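Local coordinates for protein methyltransferase FkbM (PDB 2PY6) that probably transfers methyl groups as a member of the FkbM methyltransferase family, although its substrate is not established, at residues T214-S219 / G238-G243; L222-S227 / K362-I367; R210-L215 / R401-L406. One frame throughout, in Å; residues are numbered along the deposited sequence.

Contact 1: residues T214-S219 / G238-G243; sequences TLYFRS and GESLAG
The first turn of helix 239-248, which follows strand 229-233 and its glycine-rich loop in this Rossmann-like fold, is met at Ser240 and Gly243 by Tyr216 and Phe217. In class I methyltransferases this loop and helix usually border the cofactor pocket, and probably do so here. Phe217 has its CG anti to the carbonyl carbon (chi1 -60°), which sends the ring out to the helix. One face lies on the backbone of Gly243, whose C is 3.9 Å from Phe217 CD2; Tyr216 CB covers the other face near its rim. Glycine suits this position because a beta carbon would run into the ring. Phe217 CZ comes within 3.1 Å of Ser240 O, and Ser240 CB lies in the ring plane at the edge, 3.9 Å from Phe217 CE2. Beside it, Tyr216 CE2 is 3.9 Å from Ser240 OG, a hydroxyl that makes a weak hydrogen bond to Lys340. With an alanine here instead of Phe217 the ring is gone, and the backbone of Gly243 and Ser240 CB would probably lose their packing partner. Leu244 and Val247 of helix 239-248 and Met230 of strand 229-233 close round the same phenylalanine, while the Tyr216 side chain touches Cys405 of strand 404-408.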
loop_
_atom_site.group_PDB
_atom_site.type_symbol
_atom_site.label_atom_id
_atom_site.label_comp_id
_atom_site.label_asym_id
_atom_site.label_seq_id
_atom_site.Cartn_x
_atom_site.Cartn_y
_atom_site.Cartn_z
ATOM N N THR A 214 13.821 2.138 -21.446
ATOM C CA THR A 214 14.497 2.001 -22.715
ATOM C C THR A 214 15.878 2.642 -22.732
ATOM O O THR A 214 16.562 2.605 -23.752
ATOM C CB THR A 214 13.598 2.619 -23.848
ATOM O OG1 THR A 214 13.484 4.037 -23.689
ATOM C CG2 THR A 214 12.244 2.011 -23.803
ATOM N N LEU A 215 16.296 3.219 -21.597
ATOM C CA LEU A 215 17.595 3.867 -21.520
ATOM C C LEU A 215 18.702 2.856 -21.804
ATOM O O LEU A 215 18.675 1.795 -21.240
ATOM C CB LEU A 215 17.772 4.474 -20.114
ATOM C CG LEU A 215 19.009 5.295 -19.736
ATOM C CD1 LEU A 215 19.191 6.575 -20.535
ATOM C CD2 LEU A 215 18.856 5.620 -18.272
ATOM N N TYR A 216 19.611 3.218 -22.707
ATOM C CA TYR A 216 20.828 2.498 -23.126
ATOM C C TYR A 216 20.637 1.315 -24.036
ATOM O O TYR A 216 21.375 1.187 -24.998
ATOM C CB TYR A 216 21.697 2.008 -21.938
ATOM C CG TYR A 216 21.937 3.019 -20.849
ATOM C CD1 TYR A 216 22.485 4.276 -21.128
ATOM C CD2 TYR A 216 21.688 2.699 -19.526
ATOM C CE1 TYR A 216 22.732 5.195 -20.103
ATOM C CE2 TYR A 216 21.906 3.629 -18.504
ATOM C CZ TYR A 216 22.424 4.860 -18.788
ATOM O OH TYR A 216 22.621 5.763 -17.747
ATOM N N PHE A 217 19.678 0.439 -23.689
ATOM C CA PHE A 217 19.497 -0.854 -24.333
ATOM C C PHE A 217 18.389 -0.931 -25.366
ATOM O O PHE A 217 18.437 -1.820 -26.214
ATOM C CB PHE A 217 19.304 -1.916 -23.246
ATOM C CG PHE A 217 20.482 -2.012 -22.298
ATOM C CD1 PHE A 217 21.692 -2.558 -22.727
ATOM C CD2 PHE A 217 20.402 -1.501 -21.015
ATOM C CE1 PHE A 217 22.813 -2.607 -21.887
ATOM C CE2 PHE A 217 21.507 -1.545 -20.160
ATOM C CZ PHE A 217 22.717 -2.110 -20.602
ATOM N N ARG A 218 17.415 0.004 -25.289
ATOM C CA ARG A 218 16.271 0.068 -26.202
ATOM C C ARG A 218 16.116 1.421 -26.823
ATOM O O ARG A 218 14.993 1.812 -27.065
ATOM C CB ARG A 218 14.967 -0.408 -25.480
ATOM C CG ARG A 218 15.291 -1.736 -24.861
ATOM C CD ARG A 218 14.297 -2.663 -24.300
ATOM N NE ARG A 218 13.911 -2.306 -22.985
ATOM C CZ ARG A 218 13.327 -3.103 -22.099
ATOM N NH1 ARG A 218 13.030 -4.374 -22.320
ATOM N NH2 ARG A 218 13.047 -2.589 -20.927
ATOM N N SER A 219 17.232 2.078 -27.197
ATOM C CA SER A 219 17.192 3.440 -27.757
ATOM C C SER A 219 16.682 3.584 -29.189
ATOM O O SER A 219 16.377 4.698 -29.629
ATOM C CB SER A 219 18.588 4.072 -27.730
ATOM O OG SER A 219 19.465 3.495 -28.690
ATOM N N GLY A 238 22.856 -1.703 -10.156
ATOM C CA GLY A 238 22.904 -2.847 -11.067
ATOM C C GLY A 238 21.887 -2.945 -12.169
ATOM O O GLY A 238 21.827 -3.976 -12.827
ATOM N N GLU A 239 21.125 -1.882 -12.398
ATOM C CA GLU A 239 20.087 -1.860 -13.404
ATOM C C GLU A 239 20.631 -2.037 -14.791
ATOM O O GLU A 239 19.992 -2.685 -15.590
ATOM C CB GLU A 239 19.310 -0.532 -13.407
ATOM C CG GLU A 239 18.446 -0.201 -12.206
ATOM C CD GLU A 239 18.017 1.274 -12.249
ATOM O OE1 GLU A 239 18.932 2.140 -12.138
ATOM O OE2 GLU A 239 16.789 1.563 -12.363
ATOM N N SER A 240 21.792 -1.467 -15.115
ATOM C CA SER A 240 22.315 -1.646 -16.481
ATOM C C SER A 240 22.738 -3.100 -16.730
ATOM O O SER A 240 22.702 -3.552 -17.854
ATOM C CB SER A 240 23.448 -0.679 -16.833
ATOM O OG SER A 240 23.188 0.618 -16.347
ATOM N N LEU A 241 23.159 -3.810 -15.689
ATOM C CA LEU A 241 23.518 -5.214 -15.822
ATOM C C LEU A 241 22.237 -5.986 -16.090
ATOM O O LEU A 241 22.188 -6.870 -16.973
ATOM C CB LEU A 241 24.239 -5.747 -14.563
ATOM C CG LEU A 241 24.276 -7.291 -14.393
ATOM C CD1 LEU A 241 25.076 -8.002 -15.479
ATOM C CD2 LEU A 241 24.807 -7.707 -13.054
ATOM N N ALA A 242 21.184 -5.662 -15.337
ATOM C CA ALA A 242 19.890 -6.297 -15.562
ATOM C C ALA A 242 19.381 -6.043 -16.958
ATOM O O ALA A 242 18.811 -6.939 -17.570
ATOM C CB ALA A 242 18.866 -5.819 -14.532
ATOM N N GLY A 243 19.607 -4.831 -17.486
ATOM C CA GLY A 243 19.143 -4.495 -18.839
ATOM C C GLY A 243 19.948 -5.205 -19.913
ATOM O O GLY A 243 19.385 -5.656 -20.907
#

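Contact 2: residues L222-S227 / K362-I367; sequences LRFSDS and KPKLAI
Lys364 and the loop residues Leu222, Arg223 and Phe224 form a partly buried packing contact at the start of strand 364-368, where the aliphatic part of a lysine lies against the loop leading to strand 229-233. The leucine and lysine chains run alongside each other, pointing opposite ways, with Leu222 CD2 4.1 Å from Lys364 CD. Further out, the lysine meets the backbone: Lys364 CE lies 3.2 Å from Arg223 O. Phe224 comes in at a slant, its CD1 3.8 Å from the same Lys364 CE. A bend in the lysine chain at chi3 (-67°) places CE beside Arg223 O and Phe224, and a second bend at chi4 (-68°) turns the ammonium group to Glu228.

Strand 364-368 belongs to the mixed seven-stranded sheet of the Rossmann-like methyltransferase domain, between strand 338-341, parallel to it, and strand 404-408, which runs antiparallel; an antiparallel strand of this kind near one edge is a hallmark of class I methyltransferases. Phe338 of strand 338-341 stacks edge-to-face with Phe224 and also touches Leu222 and Lys364, so that all three share it as a neighbour.

A lysine suits the place because it is greasy along its length and charged at its tip. That tip forms a salt bridge with Glu228 OE2, an oxygen that also accepts a hydrogen bond from Ser225 N, so one carboxylate ties the lysine to the loop. The loop then turns at Ser225, whose OG accepts from Ser227 N at 3.1 Å in a nearly straight bond (167°), an ST turn. Ser227 OG in turn donates to Asp226 OD1 at 3.0 Å, meeting it from above the carboxylate plane. The exposed Arg223 side chain packs against Asp15 of the second subunit.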
loop_
_atom_site.group_PDB
_atom_site.type_symbol
_atom_site.label_atom_id
_atom_site.label_comp_id
_atom_site.label_asym_id
_atom_site.label_seq_id
_atom_site.Cartn_x
_atom_site.Cartn_y
_atom_site.Cartn_z
ATOM N N LEU A 222 21.148 1.314 -31.282
ATOM C CA LEU A 222 22.215 0.321 -31.078
ATOM C C LEU A 222 21.821 -1.140 -31.256
ATOM O O LEU A 222 20.740 -1.548 -30.903
ATOM C CB LEU A 222 22.785 0.466 -29.671
ATOM C CG LEU A 222 23.341 1.845 -29.263
ATOM C CD1 LEU A 222 23.868 1.721 -27.881
ATOM C CD2 LEU A 222 24.432 2.398 -30.191
ATOM N N ARG A 223 22.751 -1.918 -31.795
ATOM C CA ARG A 223 22.609 -3.351 -31.957
ATOM C C ARG A 223 23.546 -4.032 -30.937
ATOM O O ARG A 223 24.742 -3.748 -30.904
ATOM C CB ARG A 223 23.072 -3.754 -33.358
ATOM C CG ARG A 223 22.636 -5.127 -33.792
ATOM C CD ARG A 223 23.461 -5.638 -34.986
ATOM N NE ARG A 223 24.629 -6.412 -34.533
ATOM C CZ ARG A 223 24.581 -7.691 -34.122
ATOM N NH1 ARG A 223 23.433 -8.360 -34.073
ATOM N NH2 ARG A 223 25.689 -8.324 -33.751
ATOM N N PHE A 224 23.012 -4.949 -30.150
ATOM C CA PHE A 224 23.801 -5.692 -29.218
ATOM C C PHE A 224 23.896 -7.132 -29.746
ATOM O O PHE A 224 22.907 -7.701 -30.203
ATOM C CB PHE A 224 23.185 -5.650 -27.825
ATOM C CG PHE A 224 23.079 -4.267 -27.262
ATOM C CD1 PHE A 224 24.148 -3.687 -26.597
ATOM C CD2 PHE A 224 21.930 -3.529 -27.432
ATOM C CE1 PHE A 224 24.072 -2.400 -26.113
ATOM C CE2 PHE A 224 21.841 -2.237 -26.946
ATOM C CZ PHE A 224 22.919 -1.670 -26.281
ATOM N N SER A 225 25.094 -7.714 -29.675
ATOM C CA SER A 225 25.309 -9.065 -30.097
ATOM C C SER A 225 25.173 -9.958 -28.867
ATOM O O SER A 225 24.808 -9.511 -27.777
ATOM C CB SER A 225 26.710 -9.192 -30.664
ATOM O OG SER A 225 27.623 -9.085 -29.603
ATOM N N ASP A 226 25.483 -11.228 -29.048
ATOM C CA ASP A 226 25.499 -12.183 -27.936
ATOM C C ASP A 226 26.882 -12.320 -27.232
ATOM O O ASP A 226 27.055 -13.171 -26.358
ATOM C CB ASP A 226 24.997 -13.546 -28.449
ATOM C CG ASP A 226 25.936 -14.194 -29.472
ATOM O OD1 ASP A 226 26.886 -13.525 -29.975
ATOM O OD2 ASP A 226 25.699 -15.388 -29.787
ATOM N N SER A 227 27.845 -11.460 -27.591
ATOM C CA SER A 227 29.201 -11.535 -27.064
ATOM C C SER A 227 29.681 -10.161 -26.611
ATOM O O SER A 227 30.866 -9.810 -26.748
ATOM C CB SER A 227 30.132 -12.003 -28.172
ATOM O OG SER A 227 29.589 -13.121 -28.813
ATOM N N LYS A 362 36.579 1.457 -31.001
ATOM C CA LYS A 362 35.313 2.031 -31.363
ATOM C C LYS A 362 34.147 1.257 -30.776
ATOM O O LYS A 362 33.281 0.767 -31.503
ATOM C CB LYS A 362 35.168 2.105 -32.876
ATOM C CG LYS A 362 34.055 3.038 -33.349
ATOM C CD LYS A 362 33.752 2.846 -34.816
ATOM C CE LYS A 362 32.503 3.547 -35.229
ATOM N NZ LYS A 362 32.134 3.088 -36.570
ATOM N N PRO A 363 34.097 1.170 -29.457
ATOM C CA PRO A 363 32.944 0.500 -28.912
ATOM C C PRO A 363 31.705 1.407 -29.039
ATOM O O PRO A 363 31.833 2.639 -29.204
ATOM C CB PRO A 363 33.314 0.319 -27.459
ATOM C CG PRO A 363 34.269 1.370 -27.165
ATOM C CD PRO A 363 34.974 1.713 -28.422
ATOM N N LYS A 364 30.528 0.799 -28.983
ATOM C CA LYS A 364 29.305 1.558 -28.892
ATOM C C LYS A 364 29.384 2.309 -27.573
ATOM O O LYS A 364 30.008 1.831 -26.609
ATOM C CB LYS A 364 28.078 0.641 -28.873
ATOM C CG LYS A 364 27.826 -0.174 -30.099
ATOM C CD LYS A 364 26.583 -1.082 -29.959
ATOM C CE LYS A 364 26.723 -2.201 -28.945
ATOM N NZ LYS A 364 27.699 -3.176 -29.399
ATOM N N LEU A 365 28.797 3.499 -27.520
ATOM C CA LEU A 365 28.785 4.274 -26.288
ATOM C C LEU A 365 27.390 4.793 -26.012
ATOM O O LEU A 365 26.663 5.227 -26.937
ATOM C CB LEU A 365 29.724 5.506 -26.369
ATOM C CG LEU A 365 31.169 5.350 -26.863
ATOM C CD1 LEU A 365 31.821 6.705 -27.064
ATOM C CD2 LEU A 365 32.002 4.513 -25.899
ATOM N N ALA A 366 27.045 4.788 -24.733
ATOM C CA ALA A 366 25.807 5.413 -24.233
ATOM C C ALA A 366 26.278 6.309 -23.108
ATOM O O ALA A 366 26.630 5.815 -22.017
ATOM C CB ALA A 366 24.823 4.406 -23.769
ATOM N N ILE A 367 26.306 7.625 -23.365
ATOM C CA ILE A 367 26.905 8.589 -22.420
ATOM C C ILE A 367 25.842 9.549 -21.898
ATOM O O ILE A 367 25.253 10.305 -22.688
ATOM C CB ILE A 367 28.063 9.370 -23.092
ATOM C CG1 ILE A 367 29.055 8.443 -23.823
ATOM C CG2 ILE A 367 28.840 10.195 -22.062
ATOM C CD1 ILE A 367 29.808 7.414 -22.930
#

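Contact 3: residues R210-L215 / R401-L406; sequences RPYSTL and RWDTCL
Asp403 is approached by two side chains of the loop, Tyr212 and Leu215. Its OD2 lies at the edge of the tyrosine ring, in the ring plane and 3.5 Å from Tyr212 CE1; ring and carboxylate planes are turned 44° apart. The polarised C-H bonds of a ring edge probably make an acceptable neighbour for an acidic oxygen. Leu215 crosses the aspartate at about a right angle, and its forked end suits the two-sided task: Leu215 CD2 meets the carboxylate, 3.8 Å from Asp403 OD1, while Leu215 CD1 makes an apolar contact with Cys405 CB at 3.9 Å and also brushes Asp403 CB.

Behind these residues the loop is shaped by a short 3-10 turn. Pro211 O accepts both Thr214 N at 3.1 Å and Thr214 OG1 at 2.6 Å, and Leu215 N bonds to Tyr212 O at 3.0 Å. The threonine hydroxyl is also hydrogen-bonded to His397, while Tyr212 OH is hydrogen-bonded to Glu239 OE2 on helix 239-248. Arg210 bonds to backbone oxygens of Glu209 and His206 of the second subunit.

Asp403, with positive phi, stands just before strand 404-408, so the contact packs the loop on the start of this strand. Cys405 points to the loop; Thr404 points away from it, and its side chain touches Val193 of helix 184-199. Strand 404-408 runs antiparallel between 364-368 and 392-396 in the Rossmann-like sheet, as in class I methyltransferases.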
loop_
_atom_site.group_PDB
_atom_site.type_symbol
_atom_site.label_atom_id
_atom_site.label_comp_id
_atom_site.label_asym_id
_atom_site.label_seq_id
_atom_site.Cartn_x
_atom_site.Cartn_y
_atom_site.Cartn_z
ATOM N N ARG A 210 11.243 9.210 -24.176
ATOM C CA ARG A 210 11.049 7.782 -24.272
ATOM C C ARG A 210 11.019 7.288 -22.845
ATOM O O ARG A 210 11.399 8.038 -21.935
ATOM C CB ARG A 210 12.165 7.179 -25.116
ATOM C CG ARG A 210 12.160 7.832 -26.525
ATOM C CD ARG A 210 12.440 6.937 -27.687
ATOM N NE ARG A 210 11.844 5.623 -27.485
ATOM C CZ ARG A 210 12.514 4.490 -27.399
ATOM N NH1 ARG A 210 13.816 4.417 -27.694
ATOM N NH2 ARG A 210 11.862 3.380 -27.114
ATOM N N PRO A 211 10.482 6.079 -22.607
ATOM C CA PRO A 211 10.470 5.587 -21.235
ATOM C C PRO A 211 11.862 5.352 -20.630
ATOM O O PRO A 211 12.856 5.088 -21.354
ATOM C CB PRO A 211 9.748 4.233 -21.355
ATOM C CG PRO A 211 8.982 4.310 -22.611
ATOM C CD PRO A 211 9.855 5.121 -23.523
ATOM N N TYR A 212 11.927 5.486 -19.313
ATOM C CA TYR A 212 13.131 5.184 -18.516
ATOM C C TYR A 212 13.629 3.771 -18.807
ATOM O O TYR A 212 14.842 3.557 -18.996
ATOM C CB TYR A 212 12.840 5.450 -17.021
ATOM C CG TYR A 212 13.996 5.135 -16.107
ATOM C CD1 TYR A 212 15.119 5.951 -16.066
ATOM C CD2 TYR A 212 13.965 4.011 -15.294
ATOM C CE1 TYR A 212 16.205 5.648 -15.221
ATOM C CE2 TYR A 212 15.038 3.694 -14.450
ATOM C CZ TYR A 212 16.148 4.526 -14.422
ATOM O OH TYR A 212 17.190 4.225 -13.582
ATOM N N SER A 213 12.697 2.834 -18.936
ATOM C CA SER A 213 12.996 1.412 -19.264
ATOM C C SER A 213 13.748 1.147 -20.572
ATOM O O SER A 213 14.258 0.053 -20.796
ATOM C CB SER A 213 11.702 0.597 -19.309
ATOM O OG SER A 213 10.873 0.978 -20.403
ATOM N N THR A 214 13.821 2.138 -21.446
ATOM C CA THR A 214 14.497 2.001 -22.715
ATOM C C THR A 214 15.878 2.642 -22.732
ATOM O O THR A 214 16.562 2.605 -23.752
ATOM C CB THR A 214 13.598 2.619 -23.848
ATOM O OG1 THR A 214 13.484 4.037 -23.689
ATOM C CG2 THR A 214 12.244 2.011 -23.803
ATOM N N LEU A 215 16.296 3.219 -21.597
ATOM C CA LEU A 215 17.595 3.867 -21.520
ATOM C C LEU A 215 18.702 2.856 -21.804
ATOM O O LEU A 215 18.675 1.795 -21.240
ATOM C CB LEU A 215 17.772 4.474 -20.114
ATOM C CG LEU A 215 19.009 5.295 -19.736
ATOM C CD1 LEU A 215 19.191 6.575 -20.535
ATOM C CD2 LEU A 215 18.856 5.620 -18.272
ATOM N N ARG A 401 13.962 16.148 -16.277
ATOM C CA ARG A 401 15.200 16.600 -16.940
ATOM C C ARG A 401 16.348 15.606 -16.907
ATOM O O ARG A 401 17.377 15.796 -17.546
ATOM C CB ARG A 401 15.596 18.018 -16.464
ATOM C CG ARG A 401 15.724 18.247 -14.995
ATOM C CD ARG A 401 15.830 19.722 -14.669
ATOM N NE ARG A 401 17.092 20.308 -15.098
ATOM C CZ ARG A 401 17.434 21.577 -14.892
ATOM N NH1 ARG A 401 16.612 22.399 -14.263
ATOM N NH2 ARG A 401 18.616 22.008 -15.309
ATOM N N TRP A 402 16.119 14.469 -16.273
ATOM C CA TRP A 402 17.138 13.443 -16.147
ATOM C C TRP A 402 17.139 12.497 -17.350
ATOM O O TRP A 402 16.118 12.246 -17.969
ATOM C CB TRP A 402 16.875 12.585 -14.900
ATOM C CG TRP A 402 16.207 13.325 -13.768
ATOM C CD1 TRP A 402 15.016 13.002 -13.155
ATOM C CD2 TRP A 402 16.640 14.560 -13.174
ATOM N NE1 TRP A 402 14.723 13.925 -12.183
ATOM C CE2 TRP A 402 15.695 14.896 -12.179
ATOM C CE3 TRP A 402 17.744 15.398 -13.373
ATOM C CZ2 TRP A 402 15.820 16.033 -11.390
ATOM C CZ3 TRP A 402 17.871 16.526 -12.579
ATOM C CH2 TRP A 402 16.911 16.835 -11.608
ATOM N N ASP A 403 18.320 11.972 -17.621
ATOM C CA ASP A 403 18.592 10.935 -18.583
ATOM C C ASP A 403 18.417 11.252 -20.054
ATOM O O ASP A 403 17.885 10.453 -20.819
ATOM C CB ASP A 403 17.915 9.613 -18.172
ATOM C CG ASP A 403 18.403 9.105 -16.796
ATOM O OD1 ASP A 403 19.649 8.914 -16.596
ATOM O OD2 ASP A 403 17.520 8.854 -15.955
ATOM N N THR A 404 18.915 12.425 -20.412
ATOM C CA THR A 404 19.174 12.761 -21.776
ATOM C C THR A 404 20.485 11.990 -21.996
ATOM O O THR A 404 21.383 12.080 -21.187
ATOM C CB THR A 404 19.377 14.281 -21.940
ATOM O OG1 THR A 404 18.190 14.950 -21.515
ATOM C CG2 THR A 404 19.657 14.624 -23.360
ATOM N N CYS A 405 20.562 11.181 -23.043
ATOM C CA CYS A 405 21.694 10.338 -23.279
ATOM C C CYS A 405 22.187 10.399 -24.711
ATOM O O CYS A 405 21.406 10.283 -25.635
ATOM C CB CYS A 405 21.250 8.891 -22.982
ATOM S SG CYS A 405 22.574 7.682 -22.999
ATOM N N LEU A 406 23.494 10.541 -24.886
ATOM C CA LEU A 406 24.138 10.527 -26.199
ATOM C C LEU A 406 24.461 9.100 -26.546
ATOM O O LEU A 406 24.851 8.342 -25.671
ATOM C CB LEU A 406 25.457 11.282 -26.174
ATOM C CG LEU A 406 25.395 12.806 -26.173
ATOM C CD1 LEU A 406 26.570 13.446 -25.484
ATOM C CD2 LEU A 406 25.215 13.287 -27.629
#

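In the fold
After helix 203-208 the chain enters one long loop that supplies the first half of every contact. Contact 3 starts there and is completed only near the C terminus, at strand 404-408, so it closes the widest loop. Contact 1 shares Thr214 and Leu215 with it but closes a short one, round strand 229-233 to helix 239-248. Contact 2 begins within that short loop and ends beyond it at strand 364-368; it therefore crosses contact 1 while lying wholly within the span of contact 3. In space, Tyr216 packs on Ala366, and Ile367 N probably bonds to Leu406 O between neighbouring strands. Together the three fasten the loop to helix 239-248 and two adjacent sheet strands, beside the second subunit.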